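Local coordinates for protein porin (Rhodobacter capsulatus, PDB 2POR) that forms trimeric channels that let small hydrophilic solutes, up to about 0.6 kDa, diffuse passively across the bacterial outer membrane, at residues Ser5-Met10 / Ser22-Val27; Arg26-Met31 / Ser44-Glu49; Glu149-Ala154 / Gly166-Asp171; Met181-Leu186 / Tyr200-Glu205. One frame throughout, in Å; residues are numbered along the deposited sequence. Where two conformers were deposited one is given.

How the contacts relate
From the N terminus, strand 2-14 runs into the turn that contact 1 closes, pairing it with strand 19-34. The same strand then pairs with strand 40-46 in contact 2. The two contacts share R26 and V27, and S5 O probably bonds L28 N. Much later, contact 3 closes the hairpin of strands 148-158 and 161-171. Contact 4 closes the next one, of strands 181-192 and 195-207. These two touch where strands 161-171 and 181-192 lie side by side. Contact 2 opens on the segment where contact 1 ends; contacts 3 and 4 follow in series; none nests. All belong to one closed 16-stranded antiparallel barrel. Contacts 1 and 4 lie on opposite sides of the chain's centre.

Contact 1. Residues Ser5-Met10 / Ser22-Val27; sequences SGDARM and SSRSRV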
loop_
_atom_site.group_PDB
_atom_site.type_symbol
_atom_site.label_atom_id
_atom_site.label_comp_id
_atom_site.label_asym_id
_atom_site.label_seq_id
_atom_site.Cartn_x
_atom_site.Cartn_y
_atom_site.Cartn_z
ATOM N N SER A 5 14.311 5.916 -3.055
ATOM C CA SER A 5 14.386 6.899 -4.120
ATOM C C SER A 5 12.931 7.118 -4.579
ATOM O O SER A 5 12.032 6.453 -4.035
ATOM C CB SER A 5 15.222 6.393 -5.267
ATOM O OG SER A 5 14.825 5.150 -5.823
ATOM N N GLY A 6 12.646 7.986 -5.527
ATOM C CA GLY A 6 11.275 8.221 -5.965
ATOM C C GLY A 6 11.243 9.036 -7.207
ATOM O O GLY A 6 12.262 9.442 -7.788
ATOM N N ASP A 7 10.037 9.256 -7.688
ATOM C CA ASP A 7 9.830 10.111 -8.841
ATOM C C ASP A 7 8.416 10.677 -8.763
ATOM O O ASP A 7 7.616 10.266 -7.913
ATOM C CB ASP A 7 10.039 9.346 -10.171
ATOM C CG ASP A 7 9.253 8.049 -10.326
ATOM O OD1 ASP A 7 8.036 8.065 -10.225
ATOM O OD2 ASP A 7 9.861 7.017 -10.501
ATOM N N ALA A 8 8.147 11.685 -9.577
ATOM C CA ALA A 8 6.852 12.370 -9.622
ATOM C C ALA A 8 6.767 13.098 -10.951
ATOM O O ALA A 8 7.777 13.212 -11.678
ATOM C CB ALA A 8 6.685 13.388 -8.489
ATOM N N ARG A 9 5.556 13.467 -11.397
ATOM C CA ARG A 9 5.380 14.183 -12.647
ATOM C C ARG A 9 4.079 14.941 -12.564
ATOM O O ARG A 9 3.214 14.594 -11.736
ATOM C CB ARG A 9 5.381 13.203 -13.822
ATOM C CG ARG A 9 4.136 12.343 -13.907
ATOM C CD ARG A 9 4.415 11.220 -14.844
ATOM N NE ARG A 9 3.165 10.505 -15.055
ATOM C CZ ARG A 9 3.087 9.308 -15.658
ATOM N NH1 ARG A 9 4.163 8.638 -16.099
ATOM N NH2 ARG A 9 1.863 8.763 -15.784
ATOM N N MET A 10 3.925 16.035 -13.280
ATOM C CA MET A 10 2.677 16.797 -13.278
ATOM C C MET A 10 2.624 17.623 -14.544
ATOM O O MET A 10 3.670 17.964 -15.103
ATOM C CB MET A 10 2.527 17.703 -12.055
ATOM C CG MET A 10 3.457 18.875 -11.960
ATOM S SD MET A 10 2.973 19.888 -10.566
ATOM C CE MET A 10 4.507 20.729 -10.587
ATOM N N SER A 22 -2.759 15.585 -15.287
ATOM C CA SER A 22 -2.282 14.237 -15.068
ATOM C C SER A 22 -1.036 14.334 -14.173
ATOM O O SER A 22 -0.087 15.035 -14.518
ATOM C CB SER A 22 -1.936 13.620 -16.379
ATOM O OG SER A 22 -1.671 12.246 -16.182
ATOM N N SER A 23 -1.006 13.687 -13.021
ATOM C CA SER A 23 0.127 13.758 -12.110
ATOM C C SER A 23 0.266 12.467 -11.323
ATOM O O SER A 23 -0.662 11.648 -11.325
ATOM C CB SER A 23 -0.097 14.953 -11.202
ATOM O OG SER A 23 -1.192 14.854 -10.317
ATOM N N ARG A 24 1.400 12.150 -10.706
ATOM C CA ARG A 24 1.558 10.983 -9.857
ATOM C C ARG A 24 2.851 11.156 -9.057
ATOM O O ARG A 24 3.671 11.995 -9.428
ATOM C CB ARG A 24 1.725 9.687 -10.628
ATOM C CG ARG A 24 2.940 9.441 -11.429
ATOM C CD ARG A 24 2.971 8.024 -11.840
ATOM N NE ARG A 24 4.235 7.846 -12.549
ATOM C CZ ARG A 24 4.562 6.842 -13.353
ATOM N NH1 ARG A 24 3.735 5.845 -13.651
ATOM N NH2 ARG A 24 5.812 6.790 -13.806
ATOM N N SER A 25 3.056 10.391 -8.010
ATOM C CA SER A 25 4.338 10.321 -7.335
ATOM C C SER A 25 4.479 8.877 -6.916
ATOM O O SER A 25 3.486 8.165 -6.663
ATOM C CB SER A 25 4.396 11.284 -6.126
ATOM O OG SER A 25 3.332 11.253 -5.220
ATOM N N ARG A 26 5.715 8.363 -6.865
ATOM C CA ARG A 26 6.027 6.973 -6.525
ATOM C C ARG A 26 7.288 6.950 -5.632
ATOM O O ARG A 26 8.083 7.903 -5.691
ATOM C CB ARG A 26 6.324 6.155 -7.784
ATOM C CG ARG A 26 5.184 6.288 -8.795
ATOM C CD ARG A 26 5.335 5.294 -9.902
ATOM N NE ARG A 26 6.581 5.513 -10.565
ATOM C CZ ARG A 26 7.065 4.707 -11.495
ATOM N NH1 ARG A 26 6.439 3.623 -11.907
ATOM N NH2 ARG A 26 8.267 4.959 -12.008
ATOM N N VAL A 27 7.478 5.917 -4.828
ATOM C CA VAL A 27 8.669 5.717 -3.995
ATOM C C VAL A 27 9.130 4.308 -4.335
ATOM O O VAL A 27 8.294 3.393 -4.484
ATOM C CB VAL A 27 8.315 5.843 -2.498
ATOM C CG1 VAL A 27 9.391 5.294 -1.566
ATOM C CG2 VAL A 27 8.149 7.329 -2.229
HETATM O O HOH W 1 6.308 9.584 -11.755
HETATM O O HOH W 2 0.370 11.012 -14.708
#
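The R24 guanidinium lies between two others. R9 stacks flat on one face, centres 3.7 Å apart and planes 13° apart. R26 covers the opposite face, with its NE offset toward the rim. Over the centre of the R26 group, in turn, lies R24 NH2. At the edge of R26 is the D7 carboxylate. R26 grips it side-on: NE gives a 3.0 Å bond to the syn lone pair of D7 OD1, and NH2 a second of 3.0 Å to D7 OD2. The bend in the R26 chain at chi3 (-60°) brings NE and NH2 round to D7. Water 1 sits at the edge of R24, takes the N-H of R24 NE at 2.8 Å and donates to D7 OD1. Water 2 links R9 NE to S22 OG, which also bonds E141 of the second subunit. Backbone bonds join D7 with R26 and R9 with R24. On the other face of the sheet A8 CB meets S25 CB at 3.9 Å. There M10 packs on F62, and S25 and V27 on F45, all of the second subunit. A leucine in place of R26 would probably leave D7 without its two paired N-H donors and uncover one face of R24. D7 probably offsets part of the charge of the three arginines; E54 of the second subunit adds a long, weak ion pair to R24.

Contact 2. Residues Arg26-Met31 / Ser44-Glu49; sequences RVLFTM and SFKAHE
This contact ends the beta hairpin of strands 19-34 and 40-46, where strand 40-46 gives way to a 3-10 turn, residues 47-49. F29 N donates to F45 O at 3.0 Å and 170°. The return bond, F45 N to F29 O, is weak. Beyond it, A47 N still reaches V27 O at 2.9 Å. On one face of the sheet F29 and F45 meet obliquely, F29 CD2 to F45 CE1 at 3.7 Å. CE2 of F29 also packs on A47 CB. On the other face K46 CE lies over one face of the R26 guanidinium, 3.8 Å from R26 NH1. H48 CE1 approaches R26 CD at 3.9 Å, and water 3 bonds H48 N and ND1, and weakly V27 N. The turn is pinned by E49: its OE1 accepts K46 N at 2.9 Å, and its own N bonds K46 O. With a serine at R26, the K46 chain would probably lose the flat group it lies over, and H48 CE1 its contact with R26 CD. F29 packs on V27, and F45 on S25, of the third subunit. E49 is the N-cap of helix 50-53. An aromatic outer face against a neighbour and a charged inner face fit a trimeric porin barrel.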
loop_
_atom_site.group_PDB
_atom_site.type_symbol
_atom_site.label_atom_id
_atom_site.label_comp_id
_atom_site.label_asym_id
_atom_site.label_seq_id
_atom_site.Cartn_x
_atom_site.Cartn_y
_atom_site.Cartn_z
ATOM N N ARG A 26 5.715 8.363 -6.865
ATOM C CA ARG A 26 6.027 6.973 -6.525
ATOM C C ARG A 26 7.288 6.950 -5.632
ATOM O O ARG A 26 8.083 7.903 -5.691
ATOM C CB ARG A 26 6.324 6.155 -7.784
ATOM C CG ARG A 26 5.184 6.288 -8.795
ATOM C CD ARG A 26 5.335 5.294 -9.902
ATOM N NE ARG A 26 6.581 5.513 -10.565
ATOM C CZ ARG A 26 7.065 4.707 -11.495
ATOM N NH1 ARG A 26 6.439 3.623 -11.907
ATOM N NH2 ARG A 26 8.267 4.959 -12.008
ATOM N N VAL A 27 7.478 5.917 -4.828
ATOM C CA VAL A 27 8.669 5.717 -3.995
ATOM C C VAL A 27 9.130 4.308 -4.335
ATOM O O VAL A 27 8.294 3.393 -4.484
ATOM C CB VAL A 27 8.315 5.843 -2.498
ATOM C CG1 VAL A 27 9.391 5.294 -1.566
ATOM C CG2 VAL A 27 8.149 7.329 -2.229
ATOM N N LEU A 28 10.453 4.154 -4.516
ATOM C CA LEU A 28 11.085 2.873 -4.734
ATOM C C LEU A 28 11.921 2.460 -3.510
ATOM O O LEU A 28 12.680 3.244 -2.936
ATOM C CB LEU A 28 11.951 2.960 -6.000
ATOM C CG LEU A 28 12.838 1.758 -6.332
ATOM C CD1 LEU A 28 12.042 0.526 -6.751
ATOM C CD2 LEU A 28 13.714 2.159 -7.477
ATOM N N PHE A 29 11.738 1.245 -3.021
ATOM C CA PHE A 29 12.518 0.660 -1.937
ATOM C C PHE A 29 13.588 -0.177 -2.599
ATOM O O PHE A 29 13.219 -1.076 -3.367
ATOM C CB PHE A 29 11.696 -0.278 -1.078
ATOM C CG PHE A 29 10.545 0.428 -0.403
ATOM C CD1 PHE A 29 10.768 1.279 0.648
ATOM C CD2 PHE A 29 9.246 0.230 -0.860
ATOM C CE1 PHE A 29 9.705 1.937 1.237
ATOM C CE2 PHE A 29 8.184 0.886 -0.270
ATOM C CZ PHE A 29 8.410 1.743 0.779
ATOM N N THR A 30 14.901 0.057 -2.387
ATOM C CA THR A 30 15.946 -0.810 -2.949
ATOM C C THR A 30 16.659 -1.454 -1.788
ATOM O O THR A 30 17.125 -0.755 -0.886
ATOM C CB THR A 30 16.923 -0.024 -3.732
ATOM O OG1 THR A 30 16.213 0.616 -4.774
ATOM C CG2 THR A 30 17.968 -0.896 -4.314
ATOM N N MET A 31 16.700 -2.770 -1.736
ATOM C CA MET A 31 17.261 -3.474 -0.605
ATOM C C MET A 31 18.455 -4.241 -1.083
ATOM O O MET A 31 18.431 -4.778 -2.195
ATOM C CB MET A 31 16.240 -4.426 -0.012
ATOM C CG MET A 31 15.035 -3.624 0.460
ATOM S SD MET A 31 13.914 -4.594 1.460
ATOM C CE MET A 31 13.104 -5.463 0.176
ATOM N N SER A 44 13.610 -5.243 -4.766
ATOM C CA SER A 44 13.065 -3.904 -4.817
ATOM C C SER A 44 11.602 -3.967 -5.280
ATOM O O SER A 44 11.225 -4.932 -5.955
ATOM C CB SER A 44 13.836 -3.022 -5.790
ATOM O OG SER A 44 13.950 -3.594 -7.060
ATOM N N PHE A 45 10.846 -2.956 -4.915
ATOM C CA PHE A 45 9.475 -2.784 -5.363
ATOM C C PHE A 45 9.076 -1.368 -5.021
ATOM O O PHE A 45 9.749 -0.731 -4.192
ATOM C CB PHE A 45 8.556 -3.805 -4.661
ATOM C CG PHE A 45 8.413 -3.742 -3.157
ATOM C CD1 PHE A 45 7.460 -2.927 -2.566
ATOM C CD2 PHE A 45 9.246 -4.518 -2.351
ATOM C CE1 PHE A 45 7.349 -2.889 -1.169
ATOM C CE2 PHE A 45 9.125 -4.471 -0.966
ATOM C CZ PHE A 45 8.181 -3.657 -0.364
ATOM N N LYS A 46 8.010 -0.831 -5.633
ATOM C CA LYS A 46 7.567 0.516 -5.361
ATOM C C LYS A 46 6.471 0.493 -4.350
ATOM O O LYS A 46 5.823 -0.542 -4.150
ATOM C CB LYS A 46 7.075 1.205 -6.612
ATOM C CG LYS A 46 8.190 1.201 -7.633
ATOM C CD LYS A 46 7.941 2.114 -8.796
ATOM C CE LYS A 46 9.086 1.999 -9.785
ATOM N NZ LYS A 46 9.078 0.700 -10.428
ATOM N N ALA A 47 6.196 1.612 -3.713
ATOM C CA ALA A 47 5.296 1.630 -2.595
ATOM C C ALA A 47 3.877 1.216 -3.061
ATOM O O ALA A 47 3.156 0.522 -2.332
ATOM C CB ALA A 47 5.209 3.029 -2.019
ATOM N N HIS A 48 3.435 1.630 -4.244
ATOM C CA HIS A 48 2.078 1.281 -4.717
ATOM C C HIS A 48 1.970 -0.194 -5.069
ATOM O O HIS A 48 0.861 -0.673 -5.273
ATOM C CB HIS A 48 1.702 2.156 -5.937
ATOM C CG HIS A 48 2.475 1.883 -7.205
ATOM N ND1 HIS A 48 3.700 2.264 -7.550
ATOM C CD2 HIS A 48 1.998 1.131 -8.247
ATOM C CE1 HIS A 48 3.986 1.786 -8.733
ATOM N NE2 HIS A 48 2.944 1.098 -9.152
ATOM N N GLU A 49 3.088 -0.938 -5.088
ATOM C CA GLU A 49 3.148 -2.332 -5.429
ATOM C C GLU A 49 3.345 -3.137 -4.188
ATOM O O GLU A 49 3.604 -4.344 -4.323
ATOM C CB GLU A 49 4.323 -2.736 -6.271
ATOM C CG GLU A 49 4.518 -1.896 -7.488
ATOM C CD GLU A 49 5.768 -2.281 -8.273
ATOM O OE1 GLU A 49 6.867 -2.409 -7.726
ATOM O OE2 GLU A 49 5.634 -2.448 -9.477
HETATM O O HOH W 3 4.842 3.957 -5.569
#

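Contact 3. Residues Glu149-Ala154 / Gly166-Asp171; sequences EMAVAA and GYEKID
M150 and K169 form a hydrogen-bonded pair, and their side chains run alongside each other the same way. M150 SD touches K169 CE at 3.6 Å. The K169 chain leaves with CG between backbone N and carbonyl carbon (chi1 63°) and bends at chi3 (-139°). This carries NZ to D171, where it forms a salt bridge of 3.2 Å to the syn lone pair of OD1. V152 and Y167 exchange two backbone bonds, each N-H to the other's O, and the OH of Y167 goes on to E182. On the other face of the sheet, A151 CB meets E168 CG at 3.8 Å. E168 extends past CG, its OE1 bonding T106 and its OE2 the backbone N of L105. E149 is also extended beyond CG, and its OE1 bonds the N of G107. G166 faces A153, whose CB lies 3.9 Å from G166 CA. Helix 78-83 packs on this face, touching A151, A153 and E168. E168 OE2 lies very close to E185 OE2, so one of these two carboxylates is probably protonated. The buried acids E149 and E168 are thus held by loop N-H and hydroxyl groups, and tie the inner wall to residues 105-107.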
loop_
_atom_site.group_PDB
_atom_site.type_symbol
_atom_site.label_atom_id
_atom_site.label_comp_id
_atom_site.label_asym_id
_atom_site.label_seq_id
_atom_site.Cartn_x
_atom_site.Cartn_y
_atom_site.Cartn_z
ATOM N N GLU A 149 5.698 -19.657 -20.437
ATOM C CA GLU A 149 6.490 -18.868 -21.363
ATOM C C GLU A 149 7.957 -19.176 -21.128
ATOM O O GLU A 149 8.292 -19.692 -20.047
ATOM C CB GLU A 149 6.275 -17.391 -21.164
ATOM C CG GLU A 149 6.551 -16.918 -19.732
ATOM C CD GLU A 149 6.229 -15.473 -19.441
ATOM O OE1 GLU A 149 5.685 -14.777 -20.305
ATOM O OE2 GLU A 149 6.516 -15.046 -18.318
ATOM N N MET A 150 8.765 -18.909 -22.147
ATOM C CA MET A 150 10.219 -19.126 -22.082
ATOM C C MET A 150 10.879 -18.273 -23.120
ATOM O O MET A 150 10.300 -18.028 -24.178
ATOM C CB MET A 150 10.687 -20.509 -22.445
ATOM C CG MET A 150 10.312 -21.589 -21.497
ATOM S SD MET A 150 10.057 -23.095 -22.457
ATOM C CE MET A 150 10.003 -24.172 -21.045
ATOM N N ALA A 151 12.112 -17.823 -22.903
ATOM C CA ALA A 151 12.822 -17.054 -23.912
ATOM C C ALA A 151 14.319 -17.186 -23.614
ATOM O O ALA A 151 14.729 -17.577 -22.492
ATOM C CB ALA A 151 12.460 -15.590 -23.854
ATOM N N VAL A 152 15.097 -16.980 -24.657
ATOM C CA VAL A 152 16.551 -17.018 -24.557
ATOM C C VAL A 152 17.010 -15.860 -25.458
ATOM O O VAL A 152 16.354 -15.531 -26.460
ATOM C CB VAL A 152 17.145 -18.445 -25.028
ATOM C CG1 VAL A 152 16.646 -19.556 -24.115
ATOM C CG2 VAL A 152 16.754 -18.746 -26.465
ATOM N N ALA A 153 18.081 -15.130 -25.116
ATOM C CA ALA A 153 18.587 -14.052 -25.962
ATOM C C ALA A 153 20.107 -13.912 -25.747
ATOM O O ALA A 153 20.610 -14.280 -24.670
ATOM C CB ALA A 153 17.897 -12.740 -25.600
ATOM N N ALA A 154 20.846 -13.425 -26.727
ATOM C CA ALA A 154 22.283 -13.215 -26.593
ATOM C C ALA A 154 22.614 -11.927 -27.269
ATOM O O ALA A 154 21.922 -11.523 -28.201
ATOM C CB ALA A 154 23.070 -14.284 -27.266
ATOM N N GLY A 166 16.996 -12.940 -30.033
ATOM C CA GLY A 166 16.223 -13.539 -28.985
ATOM C C GLY A 166 15.157 -14.422 -29.597
ATOM O O GLY A 166 14.791 -14.264 -30.762
ATOM N N TYR A 167 14.720 -15.362 -28.812
ATOM C CA TYR A 167 13.717 -16.264 -29.223
ATOM C C TYR A 167 12.882 -16.459 -27.992
ATOM O O TYR A 167 13.316 -16.876 -26.920
ATOM C CB TYR A 167 14.380 -17.511 -29.648
ATOM C CG TYR A 167 13.331 -18.520 -29.976
ATOM C CD1 TYR A 167 12.578 -18.410 -31.135
ATOM C CD2 TYR A 167 13.117 -19.516 -29.050
ATOM C CE1 TYR A 167 11.580 -19.340 -31.350
ATOM C CE2 TYR A 167 12.118 -20.442 -29.257
ATOM C CZ TYR A 167 11.362 -20.341 -30.405
ATOM O OH TYR A 167 10.355 -21.266 -30.582
ATOM N N GLU A 168 11.606 -16.285 -28.252
ATOM C CA GLU A 168 10.588 -16.371 -27.230
ATOM C C GLU A 168 9.445 -17.311 -27.604
ATOM O O GLU A 168 9.037 -17.359 -28.772
ATOM C CB GLU A 168 9.995 -15.018 -27.012
ATOM C CG GLU A 168 10.917 -13.813 -26.834
ATOM C CD GLU A 168 10.131 -12.607 -26.379
ATOM O OE1 GLU A 168 9.795 -12.520 -25.204
ATOM O OE2 GLU A 168 9.839 -11.737 -27.174
ATOM N N LYS A 169 8.896 -18.034 -26.652
ATOM C CA LYS A 169 7.728 -18.849 -26.932
ATOM C C LYS A 169 6.757 -19.009 -25.765
ATOM O O LYS A 169 7.125 -18.863 -24.586
ATOM C CB LYS A 169 8.186 -20.198 -27.408
ATOM C CG LYS A 169 8.954 -20.928 -26.373
ATOM C CD LYS A 169 9.047 -22.279 -26.974
ATOM C CE LYS A 169 8.814 -23.227 -25.818
ATOM N NZ LYS A 169 8.500 -24.549 -26.339
ATOM N N ILE A 170 5.457 -19.218 -26.082
ATOM C CA ILE A 170 4.418 -19.502 -25.080
ATOM C C ILE A 170 3.766 -20.840 -25.482
ATOM O O ILE A 170 3.319 -21.011 -26.608
ATOM C CB ILE A 170 3.312 -18.384 -25.003
ATOM C CG1 ILE A 170 3.891 -16.991 -24.700
ATOM C CG2 ILE A 170 2.320 -18.811 -23.912
ATOM C CD1 ILE A 170 2.859 -15.867 -24.657
ATOM N N ASP A 171 3.820 -21.837 -24.629
ATOM C CA ASP A 171 3.145 -23.098 -24.777
ATOM C C ASP A 171 1.804 -23.057 -24.104
ATOM O O ASP A 171 1.672 -22.791 -22.909
ATOM C CB ASP A 171 3.890 -24.223 -24.137
ATOM C CG ASP A 171 5.233 -24.457 -24.796
ATOM O OD1 ASP A 171 5.392 -24.134 -25.979
ATOM O OD2 ASP A 171 6.116 -24.948 -24.099
#

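Contact 4. Residues Met181-Leu186 / Tyr200-Glu205; sequences MEQLEL and YYADGE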
loop_
_atom_site.group_PDB
_atom_site.type_symbol
_atom_site.label_atom_id
_atom_site.label_comp_id
_atom_site.label_asym_id
_atom_site.label_seq_id
_atom_site.Cartn_x
_atom_site.Cartn_y
_atom_site.Cartn_z
ATOM N N MET A 181 2.540 -20.033 -29.348
ATOM C CA MET A 181 3.015 -18.827 -30.001
ATOM C C MET A 181 4.554 -18.810 -29.951
ATOM O O MET A 181 5.148 -19.460 -29.076
ATOM C CB MET A 181 2.472 -17.592 -29.281
ATOM C CG MET A 181 0.946 -17.564 -29.059
ATOM S SD MET A 181 0.244 -15.990 -28.566
ATOM C CE MET A 181 -0.476 -16.658 -27.124
ATOM N N GLU A 182 5.230 -18.127 -30.864
ATOM C CA GLU A 182 6.670 -17.979 -30.792
ATOM C C GLU A 182 7.035 -16.730 -31.530
ATOM O O GLU A 182 6.232 -16.220 -32.328
ATOM C CB GLU A 182 7.408 -19.127 -31.408
ATOM C CG GLU A 182 7.105 -19.331 -32.864
ATOM C CD GLU A 182 8.082 -20.262 -33.568
ATOM O OE1 GLU A 182 8.394 -21.339 -33.044
ATOM O OE2 GLU A 182 8.533 -19.871 -34.649
ATOM N N GLN A 183 8.215 -16.164 -31.237
ATOM C CA GLN A 183 8.675 -14.952 -31.901
ATOM C C GLN A 183 10.197 -14.971 -31.844
ATOM O O GLN A 183 10.767 -15.376 -30.825
ATOM C CB GLN A 183 8.125 -13.735 -31.170
ATOM C CG GLN A 183 8.425 -12.419 -31.820
ATOM C CD GLN A 183 7.680 -11.338 -31.088
ATOM O OE1 GLN A 183 6.486 -11.253 -31.242
ATOM N NE2 GLN A 183 8.206 -10.438 -30.279
ATOM N N LEU A 184 10.815 -14.602 -32.946
ATOM C CA LEU A 184 12.254 -14.502 -33.054
ATOM C C LEU A 184 12.562 -13.038 -33.224
ATOM O O LEU A 184 11.853 -12.374 -33.979
ATOM C CB LEU A 184 12.765 -15.235 -34.263
ATOM C CG LEU A 184 14.282 -15.090 -34.542
ATOM C CD1 LEU A 184 15.120 -16.102 -33.732
ATOM C CD2 LEU A 184 14.495 -15.276 -36.028
ATOM N N GLU A 185 13.579 -12.473 -32.564
ATOM C CA GLU A 185 13.913 -11.058 -32.704
ATOM C C GLU A 185 15.397 -10.871 -33.078
ATOM O O GLU A 185 16.242 -11.665 -32.628
ATOM C CB GLU A 185 13.739 -10.265 -31.404
ATOM C CG GLU A 185 12.361 -10.116 -30.776
ATOM C CD GLU A 185 12.025 -11.062 -29.642
ATOM O OE1 GLU A 185 12.889 -11.614 -28.976
ATOM O OE2 GLU A 185 10.850 -11.247 -29.408
ATOM N N LEU A 186 15.678 -9.832 -33.862
ATOM C CA LEU A 186 17.033 -9.366 -34.153
ATOM C C LEU A 186 16.965 -7.931 -33.707
ATOM O O LEU A 186 15.996 -7.224 -34.021
ATOM C CB LEU A 186 17.406 -9.310 -35.629
ATOM C CG LEU A 186 17.300 -10.629 -36.310
ATOM C CD1 LEU A 186 17.430 -10.399 -37.797
ATOM C CD2 LEU A 186 18.319 -11.581 -35.725
ATOM N N TYR A 200 14.815 -3.041 -34.480
ATOM C CA TYR A 200 14.615 -4.468 -34.260
ATOM C C TYR A 200 13.733 -4.987 -35.410
ATOM O O TYR A 200 13.063 -4.197 -36.079
ATOM C CB TYR A 200 13.909 -4.746 -32.910
ATOM C CG TYR A 200 12.433 -4.309 -32.901
ATOM C CD1 TYR A 200 12.067 -2.982 -32.699
ATOM C CD2 TYR A 200 11.439 -5.268 -33.167
ATOM C CE1 TYR A 200 10.722 -2.608 -32.770
ATOM C CE2 TYR A 200 10.099 -4.901 -33.243
ATOM C CZ TYR A 200 9.747 -3.577 -33.046
ATOM O OH TYR A 200 8.402 -3.240 -33.147
ATOM N N TYR A 201 13.709 -6.281 -35.574
ATOM C CA TYR A 201 12.816 -6.917 -36.488
ATOM C C TYR A 201 12.365 -8.148 -35.713
ATOM O O TYR A 201 13.182 -8.828 -35.077
ATOM C CB TYR A 201 13.586 -7.273 -37.754
ATOM C CG TYR A 201 12.743 -8.181 -38.632
ATOM C CD1 TYR A 201 11.788 -7.595 -39.438
ATOM C CD2 TYR A 201 12.922 -9.561 -38.576
ATOM C CE1 TYR A 201 10.988 -8.401 -40.208
ATOM C CE2 TYR A 201 12.116 -10.370 -39.343
ATOM C CZ TYR A 201 11.160 -9.770 -40.152
ATOM O OH TYR A 201 10.339 -10.561 -40.937
ATOM N N ALA A 202 11.070 -8.484 -35.766
ATOM C CA ALA A 202 10.535 -9.653 -35.061
ATOM C C ALA A 202 9.594 -10.387 -36.024
ATOM O O ALA A 202 8.897 -9.760 -36.820
ATOM C CB ALA A 202 9.702 -9.264 -33.814
ATOM N N ASP A 203 9.543 -11.688 -35.920
ATOM C CA ASP A 203 8.758 -12.494 -36.812
ATOM C C ASP A 203 8.277 -13.720 -36.052
ATOM O O ASP A 203 9.058 -14.305 -35.278
ATOM C CB ASP A 203 9.672 -12.856 -37.987
ATOM C CG ASP A 203 8.973 -13.622 -39.072
ATOM O OD1 ASP A 203 8.302 -13.021 -39.909
ATOM O OD2 ASP A 203 9.085 -14.836 -39.058
ATOM N N GLY A 204 7.029 -14.177 -36.221
ATOM C CA GLY A 204 6.634 -15.415 -35.563
ATOM C C GLY A 204 5.175 -15.733 -35.812
ATOM O O GLY A 204 4.626 -15.405 -36.879
ATOM N N GLU A 205 4.536 -16.330 -34.816
ATOM C CA GLU A 205 3.116 -16.585 -34.944
ATOM C C GLU A 205 2.442 -16.457 -33.608
ATOM O O GLU A 205 3.027 -16.720 -32.558
ATOM C CB GLU A 205 2.842 -17.968 -35.512
ATOM C CG GLU A 205 3.296 -19.123 -34.674
ATOM C CD GLU A 205 3.173 -20.479 -35.363
ATOM O OE1 GLU A 205 3.465 -20.564 -36.563
ATOM O OE2 GLU A 205 2.805 -21.440 -34.670
#
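M181 starts the pairing by resting its CA and CB against E205 O, the CB at 3.4 Å. E182 and E205 then form a hydrogen-bonded pair, and their CG atoms lie 4.2 Å apart. Beyond CG, E182 OE1 bonds the hydroxyl of Y167. Q183 faces G204, where a CB would clash with E182 O. Its CG stands opposite the backbone N (chi1 -175°) and packs on A202 CB at 3.9 Å. The extended chain carries NE2 to E185, bonding the anti lone pair of OE2 at 2.9 Å; NE2 also bonds P103 O, and OE1 bonds H229. L184 exchanges backbone bonds with D203, L184 N to D203 O at 2.9 Å. E185 bends sharply at chi2 (98°). Its CG meets the same A202 methyl at 4.1 Å, on the face that carries Q183, and its OE1 bonds S79. L186 closes the segment by bonding Y201 through both backbone groups, its N to Y201 O at 3.0 Å. Its side chain lies on the barrel surface, where a bound detergent touches it. The hairpin sits between strand 161-171, which bonds Q183 and E185 through the backbone, and strand 226-240, which bonds Y200 and A202. Inside, S79 of helix 78-83 and the loop with P103 meet E185 and Q183.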